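PDB 3E02: uncharacterized protein DUF849 from Burkholderia xenovorans LB400, which probably cleaves beta-keto acids such as 3-keto-5-aminohexanoate, as a zinc-dependent member of the BKACE family with a TIM-barrel fold. Local coordinates for residues E37-A40 against A41-G45; N273-Q276 against V277-I280. One frame throughout, in Å; residues are numbered along the deposited sequence.

Interaction 1: E37-A40 against A41-G45; sequences EGVA and AAEAG
V39 and E43, one helical turn apart, run side by side and point the same way. The methyl CG1 of V39 stands anti to the backbone N, and this chi1 of 175° puts it alongside the E43 carboxylate, 3.5 Å from OE2. The aliphatic root of E43 also rests on the backbone, with its CG 3.4 Å from the V39 carbonyl oxygen. That same oxygen accepts the E43 amide N at 2.8 Å, in a nearly straight bond. The ladder goes on with A41 N to E37 O and A42 N to G38 O, both 2.9 Å. This is the last part of helix 31-44, which makes the beta-alpha-beta crossover between parallel strands 10-13 and 48-54 of the barrel. A44 N still reaches A40 O, but the bond is bent, with an N-H...O angle of 139°, and G45 then ends the helix in a Schellman motif, with positive phi and its N bonded to A42 O at 3.0 Å. Farther out, V39 packs on L75 and R78 of helix 72-78, while A40, A41 and A44 meet helix 273-286. At the start of the segment E37 OE2 bonds S272 OG; at the helix end the A44 carbonyl oxygen accepts R281 NH1.

Interaction 2: N273-Q276 against V277-I280; sequences NAEQ and VRKI. With EDO (1,2-ethanediol), chain L.
A274 and R278 make the main side-chain contact here, one turn apart at the edge of the face turned to helix 31-44, with R278 reaching solvent. The arginine chain bends at chi3 (-66°) and folds back along the preceding turn, which brings NH1 to 3.3 Å from the A274 methyl CB. One face of the guanidinium lies over backbone, with A274 O and E275 N beneath it toward the rim. E275 crosses the arginine at a slant, its CG 3.7 Å from NH2. The carboxylate and guanidinium planes are 63° apart and the charged atoms stay apart, while OE1 of E275 accepts the amide of T271.

Four backbone bonds run through the turn. A274 O takes R278 N at 2.9 Å, and I280 N points almost straight at Q276 O, 3.0 Å away. V277 N to N273 O is longer, at 3.2 Å, and K279 N donates to E275 O.

E275 O has a second partner in the ethanediol, whose O2 donates to it at 2.7 Å. The other hydroxyl oxygen, O1, lies at the guanidinium edge, in plane, and takes a weak bond from R278 NH2 at 3.3 Å. The diol, probably from the crystallisation liquor, thus links the two residues.

The remaining polar ends are held from outside the turn: N273 by L258 N and V14 O, Q276 by the carbonyls of S261 and Y263, and K279 by S264 O and by E286 O of the second subunit. V277 and I280 meet strand 10-13. This is the opening of helix 273-286, an outer helix of a TIM barrel packed against its sheet, with N273 about 6 Å, side chain to side chain, from the zinc ligand E259.

Interactions 1 and 2 are turns of two different helices, 31-44 and 273-286, which pack against each other; the centres of the two contacts are about 9 Å apart. They are joined by a probable carboxylate-to-backbone-amide hydrogen bond, E37 OE1 to N273 N at 2.7 Å, and by apolar packing, A44 CB meeting V277 CG1 at 3.6 Å. Interaction 1, mostly small side chains, is partly buried and closes its helix. Interaction 2 is more buried and opens its helix, with V277 and I280 against the barrel wall, buried side-chain amides bonded to backbone groups of neighbouring segments, and R278 on the surface beside the diol. Only interaction 2 touches a second subunit.

Interaction 1: E37-A40 against A41-G45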
ATOM      1  N   GLU A  37     -30.585  10.399  24.367  1.00 35.25           N
ATOM      2  CA  GLU A  37     -29.832   9.940  23.192  1.00 34.86           C
ATOM      3  C   GLU A  37     -28.843   8.813  23.491  1.00 34.92           C
ATOM      4  O   GLU A  37     -28.755   7.849  22.716  1.00 35.00           O
ATOM      5  CB  GLU A  37     -29.140  11.131  22.519  1.00 35.28           C
ATOM      6  CG  GLU A  37     -30.110  11.922  21.688  1.00 36.73           C
ATOM      7  CD  GLU A  37     -30.424  11.192  20.383  1.00 41.46           C
ATOM      8  OE1 GLU A  37     -29.510  11.086  19.534  1.00 36.54           O
ATOM      9  OE2 GLU A  37     -31.565  10.679  20.247  1.00 37.60           O
ATOM     10  N   GLY A  38     -28.123   8.933  24.607  1.00 33.88           N
ATOM     11  CA  GLY A  38     -27.177   7.915  25.048  1.00 33.76           C
ATOM     12  C   GLY A  38     -27.876   6.588  25.308  1.00 35.11           C
ATOM     13  O   GLY A  38     -27.409   5.538  24.855  1.00 34.73           O
ATOM     14  N   VAL A  39     -29.014   6.645  26.011  1.00 34.62           N
ATOM     15  CA  VAL A  39     -29.821   5.456  26.300  1.00 34.81           C
ATOM     16  C   VAL A  39     -30.341   4.805  25.014  1.00 35.00           C
ATOM     17  O   VAL A  39     -30.213   3.597  24.853  1.00 34.70           O
ATOM     18  CB  VAL A  39     -30.980   5.751  27.287  1.00 35.14           C
ATOM     19  CG1 VAL A  39     -31.881   4.515  27.479  1.00 36.50           C
ATOM     20  CG2 VAL A  39     -30.412   6.200  28.657  1.00 34.07           C
ATOM     21  N   ALA A  40     -30.879   5.615  24.098  1.00 34.98           N
ATOM     22  CA  ALA A  40     -31.376   5.120  22.798  1.00 34.57           C
ATOM     23  C   ALA A  40     -30.265   4.449  21.982  1.00 34.49           C
ATOM     24  O   ALA A  40     -30.477   3.375  21.406  1.00 34.18           O
ATOM     25  CB  ALA A  40     -32.038   6.247  21.990  1.00 33.43           C
ATOM     26  N   ALA A  41     -29.087   5.083  21.952  1.00 35.11           N
ATOM     27  CA  ALA A  41     -27.907   4.545  21.262  1.00 34.15           C
ATOM     28  C   ALA A  41     -27.460   3.210  21.872  1.00 35.18           C
ATOM     29  O   ALA A  41     -27.171   2.255  21.138  1.00 35.74           O
ATOM     30  CB  ALA A  41     -26.765   5.560  21.271  1.00 33.75           C
ATOM     31  N   ALA A  42     -27.418   3.144  23.206  1.00 35.29           N
ATOM     32  CA  ALA A  42     -27.060   1.919  23.930  1.00 35.41           C
ATOM     33  C   ALA A  42     -28.079   0.814  23.652  1.00 35.38           C
ATOM     34  O   ALA A  42     -27.702  -0.313  23.320  1.00 36.01           O
ATOM     35  CB  ALA A  42     -26.910   2.173  25.439  1.00 34.99           C
ATOM     36  N   GLU A  43     -29.362   1.148  23.722  1.00 35.89           N
ATOM     37  CA  GLU A  43     -30.424   0.178  23.412  1.00 37.48           C
ATOM     38  C   GLU A  43     -30.422  -0.322  21.953  1.00 37.03           C
ATOM     39  O   GLU A  43     -30.826  -1.462  21.702  1.00 37.12           O
ATOM     40  CB  GLU A  43     -31.788   0.697  23.858  1.00 37.83           C
ATOM     41  CG  GLU A  43     -31.855   0.723  25.392  1.00 40.63           C
ATOM     42  CD  GLU A  43     -33.085   1.375  25.963  1.00 40.49           C
ATOM     43  OE1 GLU A  43     -33.908   1.927  25.195  1.00 46.99           O
ATOM     44  OE2 GLU A  43     -33.200   1.329  27.209  1.00 42.30           O
ATOM     45  N   ALA A  44     -29.927   0.503  21.024  1.00 36.47           N
ATOM     46  CA  ALA A  44     -29.766   0.102  19.620  1.00 35.95           C
ATOM     47  C   ALA A  44     -28.545  -0.810  19.399  1.00 35.93           C
ATOM     48  O   ALA A  44     -28.432  -1.415  18.332  1.00 35.64           O
ATOM     49  CB  ALA A  44     -29.672   1.329  18.703  1.00 35.12           C
ATOM     50  N   GLY A  45     -27.626  -0.877  20.374  1.00 35.55           N
ATOM     51  CA  GLY A  45     -26.434  -1.720  20.304  1.00 35.97           C
ATOM     52  C   GLY A  45     -25.100  -1.083  20.663  1.00 36.14           C
ATOM     53  O   GLY A  45     -24.092  -1.779  20.637  1.00 36.96           O
TER

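Interaction 2: N273-Q276 against V277-I280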
ATOM      1  N   ASN A 273     -29.117   9.596  17.270  1.00 36.08           N
ATOM      2  CA  ASN A 273     -27.927   8.754  17.281  1.00 35.00           C
ATOM      3  C   ASN A 273     -28.286   7.296  17.021  1.00 35.42           C
ATOM      4  O   ASN A 273     -27.547   6.595  16.321  1.00 35.24           O
ATOM      5  CB  ASN A 273     -27.196   8.872  18.626  1.00 34.44           C
ATOM      6  CG  ASN A 273     -26.282  10.072  18.678  1.00 35.07           C
ATOM      7  OD1 ASN A 273     -25.186  10.036  18.137  1.00 35.36           O
ATOM      8  ND2 ASN A 273     -26.709  11.122  19.354  1.00 32.08           N
ATOM      9  N   ALA A 274     -29.419   6.863  17.576  1.00 35.19           N
ATOM     10  CA  ALA A 274     -29.931   5.495  17.409  1.00 35.50           C
ATOM     11  C   ALA A 274     -30.080   5.082  15.949  1.00 35.11           C
ATOM     12  O   ALA A 274     -29.861   3.926  15.647  1.00 35.14           O
ATOM     13  CB  ALA A 274     -31.253   5.305  18.147  1.00 34.57           C
ATOM     14  N   GLU A 275     -30.439   6.007  15.054  1.00 34.67           N
ATOM     15  CA  GLU A 275     -30.532   5.679  13.624  1.00 36.15           C
ATOM     16  C   GLU A 275     -29.222   5.168  13.043  1.00 34.75           C
ATOM     17  O   GLU A 275     -29.211   4.178  12.307  1.00 32.19           O
ATOM     18  CB  GLU A 275     -31.003   6.861  12.788  1.00 36.07           C
ATOM     19  CG  GLU A 275     -32.426   7.219  13.019  1.00 39.52           C
ATOM     20  CD  GLU A 275     -32.909   8.291  12.046  1.00 41.14           C
ATOM     21  OE1 GLU A 275     -32.227   9.320  11.912  1.00 45.90           O
ATOM     22  OE2 GLU A 275     -33.965   8.088  11.414  1.00 56.71           O
ATOM     23  N   GLN A 276     -28.128   5.849  13.371  1.00 32.86           N
ATOM     24  CA  GLN A 276     -26.800   5.448  12.893  1.00 32.98           C
ATOM     25  C   GLN A 276     -26.334   4.141  13.525  1.00 33.20           C
ATOM     26  O   GLN A 276     -25.739   3.312  12.840  1.00 33.88           O
ATOM     27  CB  GLN A 276     -25.786   6.553  13.149  1.00 33.24           C
ATOM     28  CG  GLN A 276     -26.065   7.833  12.320  1.00 33.15           C
ATOM     29  CD  GLN A 276     -25.125   8.979  12.692  1.00 33.99           C
ATOM     30  OE1 GLN A 276     -24.360   8.859  13.631  1.00 36.00           O
ATOM     31  NE2 GLN A 276     -25.185  10.085  11.955  1.00 32.19           N
ATOM     32  N   VAL A 277     -26.593   3.963  14.825  1.00 32.17           N
ATOM     33  CA  VAL A 277     -26.228   2.717  15.524  1.00 31.12           C
ATOM     34  C   VAL A 277     -26.989   1.551  14.876  1.00 31.93           C
ATOM     35  O   VAL A 277     -26.379   0.528  14.514  1.00 31.71           O
ATOM     36  CB  VAL A 277     -26.489   2.799  17.062  1.00 30.99           C
ATOM     37  CG1 VAL A 277     -26.206   1.429  17.761  1.00 28.97           C
ATOM     38  CG2 VAL A 277     -25.639   3.906  17.691  1.00 30.99           C
ATOM     39  N   ARG A 278     -28.294   1.735  14.660  1.00 32.63           N
ATOM     40  CA  ARG A 278     -29.104   0.703  14.001  1.00 34.06           C
ATOM     41  C   ARG A 278     -28.569   0.366  12.613  1.00 34.27           C
ATOM     42  O   ARG A 278     -28.462  -0.828  12.268  1.00 32.84           O
ATOM     43  CB  ARG A 278     -30.590   1.095  13.920  1.00 34.08           C
ATOM     44  CG  ARG A 278     -31.308   0.976  15.257  1.00 33.19           C
ATOM     45  CD  ARG A 278     -32.793   0.964  15.097  1.00 36.97           C
ATOM     46  NE  ARG A 278     -33.325   2.227  14.600  1.00 42.19           N
ATOM     47  CZ  ARG A 278     -33.584   3.311  15.343  1.00 46.22           C
ATOM     48  NH1 ARG A 278     -33.386   3.348  16.657  1.00 50.04           N
ATOM     49  NH2 ARG A 278     -34.073   4.393  14.748  1.00 46.52           N
ATOM     50  N   LYS A 279     -28.184   1.392  11.848  1.00 33.23           N
ATOM     51  CA  LYS A 279     -27.664   1.171  10.487  1.00 32.43           C
ATOM     52  C   LYS A 279     -26.374   0.355  10.455  1.00 32.05           C
ATOM     53  O   LYS A 279     -26.294  -0.636   9.718  1.00 31.50           O
ATOM     54  CB  LYS A 279     -27.489   2.482   9.704  1.00 32.42           C
ATOM     55  CG  LYS A 279     -26.852   2.272   8.324  1.00 33.73           C
ATOM     56  CD  LYS A 279     -26.883   3.503   7.445  1.00 32.99           C
ATOM     57  CE  LYS A 279     -28.233   3.749   6.846  1.00 37.88           C
ATOM     58  NZ  LYS A 279     -28.207   4.756   5.749  1.00 38.70           N
ATOM     59  N   ILE A 280     -25.373   0.760  11.234  1.00 32.29           N
ATOM     60  CA  ILE A 280     -24.105   0.027  11.246  1.00 32.47           C
ATOM     61  C   ILE A 280     -24.299  -1.398  11.765  1.00 32.09           C
ATOM     62  O   ILE A 280     -23.684  -2.330  11.236  1.00 33.80           O
ATOM     63  CB  ILE A 280     -22.934   0.779  11.944  1.00 31.66           C
ATOM     64  CG1 ILE A 280     -21.579   0.088  11.625  1.00 32.74           C
ATOM     65  CG2 ILE A 280     -23.192   0.973  13.449  1.00 31.35           C
ATOM     66  CD1 ILE A 280     -21.310  -0.151  10.088  1.00 28.79           C
TER
HETATM   67  C1  EDO L 321     -33.888   3.552  10.778  1.00 53.54           C
HETATM   68  O1  EDO L 321     -34.814   4.356  11.530  1.00 57.44           O
HETATM   69  C2  EDO L 321     -32.688   3.195  11.653  1.00 50.36           C
HETATM   70  O2  EDO L 321     -31.401   3.319  11.032  1.00 39.71           O